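PDB 6TZ0: viral structural protein 4 from Bombyx mori cytoplasmic polyhedrosis virus, which binds GTP, probably through a P-loop NTPase-like domain, and probably assists the viral RNA-dependent RNA polymerase during transcription inside the capsid. Local coordinates for residues D384-W389 against S416-K421; Q420-L425 against G524-F529. All blocks are in the same frame, centred on the assembly; numbering follows the deposited sequence.

Contact 1 (D384-W389 against S416-K421)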
loop_
_atom_site.group_PDB
_atom_site.type_symbol
_atom_site.label_atom_id
_atom_site.label_comp_id
_atom_site.label_asym_id
_atom_site.label_seq_id
_atom_site.Cartn_x
_atom_site.Cartn_y
_atom_site.Cartn_z
ATOM N N ASP B 384 -16.187 -31.511 15.824
ATOM C CA ASP B 384 -17.223 -31.285 16.828
ATOM C C ASP B 384 -16.629 -31.116 18.217
ATOM O O ASP B 384 -17.255 -31.493 19.203
ATOM C CB ASP B 384 -18.226 -32.433 16.822
ATOM C CG ASP B 384 -19.096 -32.454 15.585
ATOM O OD1 ASP B 384 -19.353 -31.373 15.018
ATOM O OD2 ASP B 384 -19.530 -33.552 15.182
ATOM N N ALA B 385 -15.430 -30.549 18.331
ATOM C CA ALA B 385 -14.781 -30.452 19.633
ATOM C C ALA B 385 -15.399 -29.357 20.490
ATOM O O ALA B 385 -15.739 -29.586 21.656
ATOM C CB ALA B 385 -13.283 -30.216 19.456
ATOM N N TYR B 386 -15.551 -28.161 19.921
ATOM C CA TYR B 386 -16.167 -27.053 20.637
ATOM C C TYR B 386 -17.634 -27.315 20.933
ATOM O O TYR B 386 -18.128 -26.899 21.985
ATOM C CB TYR B 386 -16.018 -25.766 19.834
ATOM C CG TYR B 386 -16.691 -24.575 20.463
ATOM C CD1 TYR B 386 -16.178 -23.996 21.604
ATOM C CD2 TYR B 386 -17.838 -24.027 19.908
ATOM C CE1 TYR B 386 -16.787 -22.910 22.186
ATOM C CE2 TYR B 386 -18.455 -22.939 20.483
ATOM C CZ TYR B 386 -17.923 -22.384 21.619
ATOM O OH TYR B 386 -18.531 -21.298 22.192
ATOM N N GLY B 387 -18.331 -28.022 20.042
ATOM C CA GLY B 387 -19.727 -28.335 20.294
ATOM C C GLY B 387 -19.913 -29.310 21.438
ATOM O O GLY B 387 -20.758 -29.098 22.313
ATOM N N ARG B 388 -19.109 -30.374 21.468
ATOM C CA ARG B 388 -19.198 -31.332 22.560
ATOM C C ARG B 388 -18.621 -30.783 23.857
ATOM O O ARG B 388 -18.950 -31.292 24.929
ATOM C CB ARG B 388 -18.494 -32.633 22.183
ATOM C CG ARG B 388 -19.139 -33.378 21.027
ATOM C CD ARG B 388 -18.485 -34.724 20.829
ATOM N NE ARG B 388 -19.002 -35.484 19.700
ATOM C CZ ARG B 388 -18.348 -35.658 18.561
ATOM N NH1 ARG B 388 -17.130 -35.163 18.413
ATOM N NH2 ARG B 388 -18.892 -36.369 17.588
ATOM N N TRP B 389 -17.770 -29.761 23.783
ATOM C CA TRP B 389 -17.338 -29.063 24.987
ATOM C C TRP B 389 -18.452 -28.185 25.542
ATOM O O TRP B 389 -18.760 -28.228 26.738
ATOM C CB TRP B 389 -16.117 -28.212 24.668
ATOM C CG TRP B 389 -15.604 -27.428 25.817
ATOM C CD1 TRP B 389 -14.870 -27.885 26.862
ATOM C CD2 TRP B 389 -15.838 -26.040 26.068
ATOM N NE1 TRP B 389 -14.594 -26.862 27.731
ATOM C CE2 TRP B 389 -15.187 -25.720 27.267
ATOM C CE3 TRP B 389 -16.524 -25.035 25.383
ATOM C CZ2 TRP B 389 -15.198 -24.438 27.796
ATOM C CZ3 TRP B 389 -16.533 -23.766 25.909
ATOM C CH2 TRP B 389 -15.877 -23.477 27.104
ATOM N N SER B 416 -23.564 -32.796 20.550
ATOM C CA SER B 416 -23.034 -31.462 20.324
ATOM C C SER B 416 -24.093 -30.404 20.602
ATOM O O SER B 416 -25.294 -30.674 20.593
ATOM C CB SER B 416 -22.521 -31.328 18.892
ATOM O OG SER B 416 -22.056 -30.020 18.640
ATOM N N TYR B 417 -23.622 -29.182 20.857
ATOM C CA TYR B 417 -24.515 -28.069 21.166
ATOM C C TYR B 417 -25.292 -27.618 19.936
ATOM O O TYR B 417 -26.504 -27.365 20.010
ATOM C CB TYR B 417 -23.697 -26.916 21.744
ATOM C CG TYR B 417 -24.487 -25.681 22.090
ATOM C CD1 TYR B 417 -25.286 -25.644 23.221
ATOM C CD2 TYR B 417 -24.422 -24.546 21.292
ATOM C CE1 TYR B 417 -26.005 -24.517 23.542
ATOM C CE2 TYR B 417 -25.141 -23.413 21.605
ATOM C CZ TYR B 417 -25.927 -23.406 22.732
ATOM O OH TYR B 417 -26.643 -22.276 23.047
ATOM N N TYR B 418 -24.609 -27.528 18.792
ATOM C CA TYR B 418 -25.266 -27.089 17.569
ATOM C C TYR B 418 -26.259 -28.123 17.062
ATOM O O TYR B 418 -27.251 -27.760 16.423
ATOM C CB TYR B 418 -24.236 -26.786 16.488
ATOM C CG TYR B 418 -23.299 -25.659 16.825
ATOM C CD1 TYR B 418 -23.765 -24.358 16.934
ATOM C CD2 TYR B 418 -21.939 -25.882 16.967
ATOM C CE1 TYR B 418 -22.914 -23.322 17.228
ATOM C CE2 TYR B 418 -21.080 -24.852 17.246
ATOM C CZ TYR B 418 -21.574 -23.574 17.376
ATOM O OH TYR B 418 -20.718 -22.543 17.653
ATOM N N GLU B 419 -26.023 -29.403 17.354
ATOM C CA GLU B 419 -26.976 -30.442 16.982
ATOM C C GLU B 419 -28.268 -30.305 17.773
ATOM O O GLU B 419 -29.360 -30.486 17.224
ATOM C CB GLU B 419 -26.348 -31.815 17.201
ATOM C CG GLU B 419 -25.145 -32.055 16.318
ATOM C CD GLU B 419 -24.484 -33.391 16.560
ATOM O OE1 GLU B 419 -24.889 -34.102 17.503
ATOM O OE2 GLU B 419 -23.550 -33.729 15.805
ATOM N N GLN B 420 -28.159 -29.946 19.052
ATOM C CA GLN B 420 -29.334 -29.703 19.882
ATOM C C GLN B 420 -30.105 -28.479 19.409
ATOM O O GLN B 420 -31.342 -28.513 19.327
ATOM C CB GLN B 420 -28.895 -29.535 21.331
ATOM C CG GLN B 420 -28.290 -30.788 21.916
ATOM C CD GLN B 420 -27.640 -30.556 23.259
ATOM O OE1 GLN B 420 -27.559 -29.427 23.737
ATOM N NE2 GLN B 420 -27.155 -31.629 23.871
ATOM N N LYS B 421 -29.391 -27.399 19.073
ATOM C CA LYS B 421 -30.071 -26.196 18.597
ATOM C C LYS B 421 -30.738 -26.426 17.243
ATOM O O LYS B 421 -31.868 -25.975 17.018
ATOM C CB LYS B 421 -29.094 -25.025 18.522
ATOM C CG LYS B 421 -28.418 -24.702 19.842
ATOM C CD LYS B 421 -29.406 -24.325 20.933
ATOM C CE LYS B 421 -30.013 -22.961 20.706
ATOM N NZ LYS B 421 -30.876 -22.563 21.846
#
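Two helix beginnings meet here: the first turn of helix 385-393, through Gly387, packs against Ser416 and the first residues of helix 417-427 in a mixed, partly buried contact. Gly387 lies at the centre of the contact. Ser416 OG approaches Gly387 CA to 3.3 Å; glycine, with no side chain, lets the serine come close to the backbone. Ser416, at the N-cap position of its helix, is small enough to slip in beside it, with OG anti to its own backbone N (chi1 177°) and turned to the glycine. Next along, Tyr417 N donates to Gly387 O over 3.2 Å; the bond is bent, 139° at the hydrogen, and the donor sits above the carbonyl plane. One N-H of a first helical turn thus finds an acceptor on the other helix.

Helix 385-393 follows strand 378-381, an outer strand of the parallel sheet that carries the P-loop. Asp384 lies close to Lys355, which binds GTP in another structure of this protein; no GTP is bound to this chain here. Asp384 OD2 and Glu419 OE2 stand 4.1 Å apart, their carboxylate planes nearly perpendicular. The like charges are probably eased by Lys355 and by Arg388, whose NH2 lies 3.8 Å from Asp384 OD2, a long pairing by charge alone, while its NE is bonded to Asn414 O; Glu419 OE2 also has a weak hydrogen bond to Gln527 NE2. Tyr418 brings its hydroxyl to the ring edge of Tyr386, OH to CE2 3.6 Å, and its ring packs on Met452 and Leu456. Tyrosine suits position 386, its hydroxyl bonding His466 O.

Contact 2 (Q420-L425 against G524-F529)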
loop_
_atom_site.group_PDB
_atom_site.type_symbol
_atom_site.label_atom_id
_atom_site.label_comp_id
_atom_site.label_asym_id
_atom_site.label_seq_id
_atom_site.Cartn_x
_atom_site.Cartn_y
_atom_site.Cartn_z
ATOM N N GLN B 420 -28.159 -29.946 19.052
ATOM C CA GLN B 420 -29.334 -29.703 19.882
ATOM C C GLN B 420 -30.105 -28.479 19.409
ATOM O O GLN B 420 -31.342 -28.513 19.327
ATOM C CB GLN B 420 -28.895 -29.535 21.331
ATOM C CG GLN B 420 -28.290 -30.788 21.916
ATOM C CD GLN B 420 -27.640 -30.556 23.259
ATOM O OE1 GLN B 420 -27.559 -29.427 23.737
ATOM N NE2 GLN B 420 -27.155 -31.629 23.871
ATOM N N LYS B 421 -29.391 -27.399 19.073
ATOM C CA LYS B 421 -30.071 -26.196 18.597
ATOM C C LYS B 421 -30.738 -26.426 17.243
ATOM O O LYS B 421 -31.868 -25.975 17.018
ATOM C CB LYS B 421 -29.094 -25.025 18.522
ATOM C CG LYS B 421 -28.418 -24.702 19.842
ATOM C CD LYS B 421 -29.406 -24.325 20.933
ATOM C CE LYS B 421 -30.013 -22.961 20.706
ATOM N NZ LYS B 421 -30.876 -22.563 21.846
ATOM N N ALA B 422 -30.081 -27.173 16.350
ATOM C CA ALA B 422 -30.673 -27.466 15.051
ATOM C C ALA B 422 -31.847 -28.427 15.175
ATOM O O ALA B 422 -32.818 -28.317 14.424
ATOM C CB ALA B 422 -29.616 -28.033 14.109
ATOM N N SER B 423 -31.793 -29.358 16.134
ATOM C CA SER B 423 -32.912 -30.274 16.329
ATOM C C SER B 423 -34.131 -29.549 16.885
ATOM O O SER B 423 -35.264 -29.817 16.466
ATOM C CB SER B 423 -32.493 -31.417 17.250
ATOM O OG SER B 423 -33.558 -32.328 17.442
ATOM N N GLU B 424 -33.916 -28.610 17.813
ATOM C CA GLU B 424 -35.022 -27.785 18.296
ATOM C C GLU B 424 -35.579 -26.900 17.189
ATOM O O GLU B 424 -36.796 -26.683 17.107
ATOM C CB GLU B 424 -34.565 -26.932 19.474
ATOM C CG GLU B 424 -34.243 -27.723 20.718
ATOM C CD GLU B 424 -33.738 -26.848 21.842
ATOM O OE1 GLU B 424 -33.553 -25.634 21.611
ATOM O OE2 GLU B 424 -33.516 -27.372 22.953
ATOM N N LEU B 425 -34.699 -26.403 16.320
ATOM C CA LEU B 425 -35.125 -25.577 15.199
ATOM C C LEU B 425 -35.938 -26.381 14.190
ATOM O O LEU B 425 -36.861 -25.850 13.566
ATOM C CB LEU B 425 -33.895 -24.965 14.540
ATOM C CG LEU B 425 -34.106 -23.890 13.492
ATOM C CD1 LEU B 425 -34.755 -22.711 14.169
ATOM C CD2 LEU B 425 -32.778 -23.499 12.887
ATOM N N GLY B 524 -30.590 -38.464 11.715
ATOM C CA GLY B 524 -30.062 -38.194 10.389
ATOM C C GLY B 524 -30.635 -36.958 9.735
ATOM O O GLY B 524 -30.019 -36.418 8.810
ATOM N N VAL B 525 -31.797 -36.495 10.198
ATOM C CA VAL B 525 -32.385 -35.272 9.666
ATOM C C VAL B 525 -31.552 -34.072 10.078
ATOM O O VAL B 525 -31.270 -33.178 9.272
ATOM C CB VAL B 525 -33.831 -35.121 10.162
ATOM C CG1 VAL B 525 -34.542 -34.020 9.404
ATOM C CG2 VAL B 525 -34.543 -36.434 10.098
ATOM N N VAL B 526 -31.153 -34.043 11.350
ATOM C CA VAL B 526 -30.306 -32.983 11.876
ATOM C C VAL B 526 -28.947 -33.014 11.200
ATOM O O VAL B 526 -28.362 -31.970 10.898
ATOM C CB VAL B 526 -30.190 -33.142 13.401
ATOM C CG1 VAL B 526 -29.370 -32.019 14.012
ATOM C CG2 VAL B 526 -31.564 -33.227 14.022
ATOM N N GLN B 527 -28.451 -34.215 10.908
ATOM C CA GLN B 527 -27.162 -34.370 10.248
ATOM C C GLN B 527 -27.201 -33.854 8.817
ATOM O O GLN B 527 -26.279 -33.154 8.381
ATOM C CB GLN B 527 -26.753 -35.838 10.285
ATOM C CG GLN B 527 -26.457 -36.346 11.669
ATOM C CD GLN B 527 -25.215 -35.730 12.247
ATOM O OE1 GLN B 527 -24.206 -35.599 11.564
ATOM N NE2 GLN B 527 -25.284 -35.326 13.505
ATOM N N LEU B 528 -28.272 -34.163 8.083
ATOM C CA LEU B 528 -28.412 -33.657 6.721
ATOM C C LEU B 528 -28.631 -32.147 6.705
ATOM O O LEU B 528 -28.104 -31.444 5.830
ATOM C CB LEU B 528 -29.557 -34.379 6.025
ATOM C CG LEU B 528 -29.788 -34.053 4.556
ATOM C CD1 LEU B 528 -28.573 -34.417 3.736
ATOM C CD2 LEU B 528 -30.991 -34.807 4.072
ATOM N N PHE B 529 -29.377 -31.633 7.687
ATOM C CA PHE B 529 -29.609 -30.197 7.797
ATOM C C PHE B 529 -28.319 -29.445 8.095
ATOM O O PHE B 529 -28.050 -28.394 7.496
ATOM C CB PHE B 529 -30.662 -29.942 8.874
ATOM C CG PHE B 529 -30.996 -28.498 9.071
ATOM C CD1 PHE B 529 -31.696 -27.803 8.104
ATOM C CD2 PHE B 529 -30.644 -27.845 10.238
ATOM C CE1 PHE B 529 -32.010 -26.477 8.283
ATOM C CE2 PHE B 529 -30.959 -26.517 10.421
ATOM C CZ PHE B 529 -31.642 -25.836 9.444
#
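Val526 is the first residue of 524-529 to reach 420-425, and it straddles two consecutive residues there. Its CG1 methyl lies 4.0 Å from Ala422 CB, while CG2 rests 3.8 Å from Ser423 CB. With CG1 anti to the backbone N (chi1 -177°), the two methyls spread over the neighbouring residues like a fork. A branched valine suits this place because both arms find a partner close to the backbone, and alanine and serine are short enough to admit them: the CA atoms of Ser423 and Val526 are 5.8 Å apart. Ser423 meets the valine mainly through its CB, at the less buried border of the contact.

One turn later comes Phe529, on the same side of its helix. Ala422 CB meets the edge of the ring near its plane, 4.0 Å from CD2, so the small methyl touches both Val526 and the phenylalanine. Farther along the opposing helix, Leu425 extends CD2 obliquely to the ring, 4.3 Å from CE2. Apolar side chains suit this end, where the buried Phe529 ring meets Ala422 and Leu425 by van der Waals packing.

The two short helical segments run at 105° to each other, their axes 9.5 Å apart. Helix 442-457 packs against both, with Met452 on Ala422 and Met448 on Phe529, while helices 434-438 and 513-518 cover other sides of helix 524-537, which leads on towards the edge strand 543-545 of the parallel sheet.

Helix 417-427 is common to both contacts: its beginning meets helix 385-393 in contact 1, and the following turn meets helix 524-537 in contact 2. Both are partly buried and lie on the same side of the chain's centre, yet their chemistry differs. Contact 1 joins helix beginnings and mixes a backbone hydrogen bond and two carboxylates, near the GTP-binding loop, with tyrosine packing; contact 2 joins helical turns through hydrocarbon packing. Glu419 bridges them, its OE2 3.3 Å from Gln527 NE2 in a weak, probable hydrogen bond, and Glu419 O packs on Val526 CG1. Helix 442-457 adjoins both contacts, touching Tyr418 of one and Ala422 of the other.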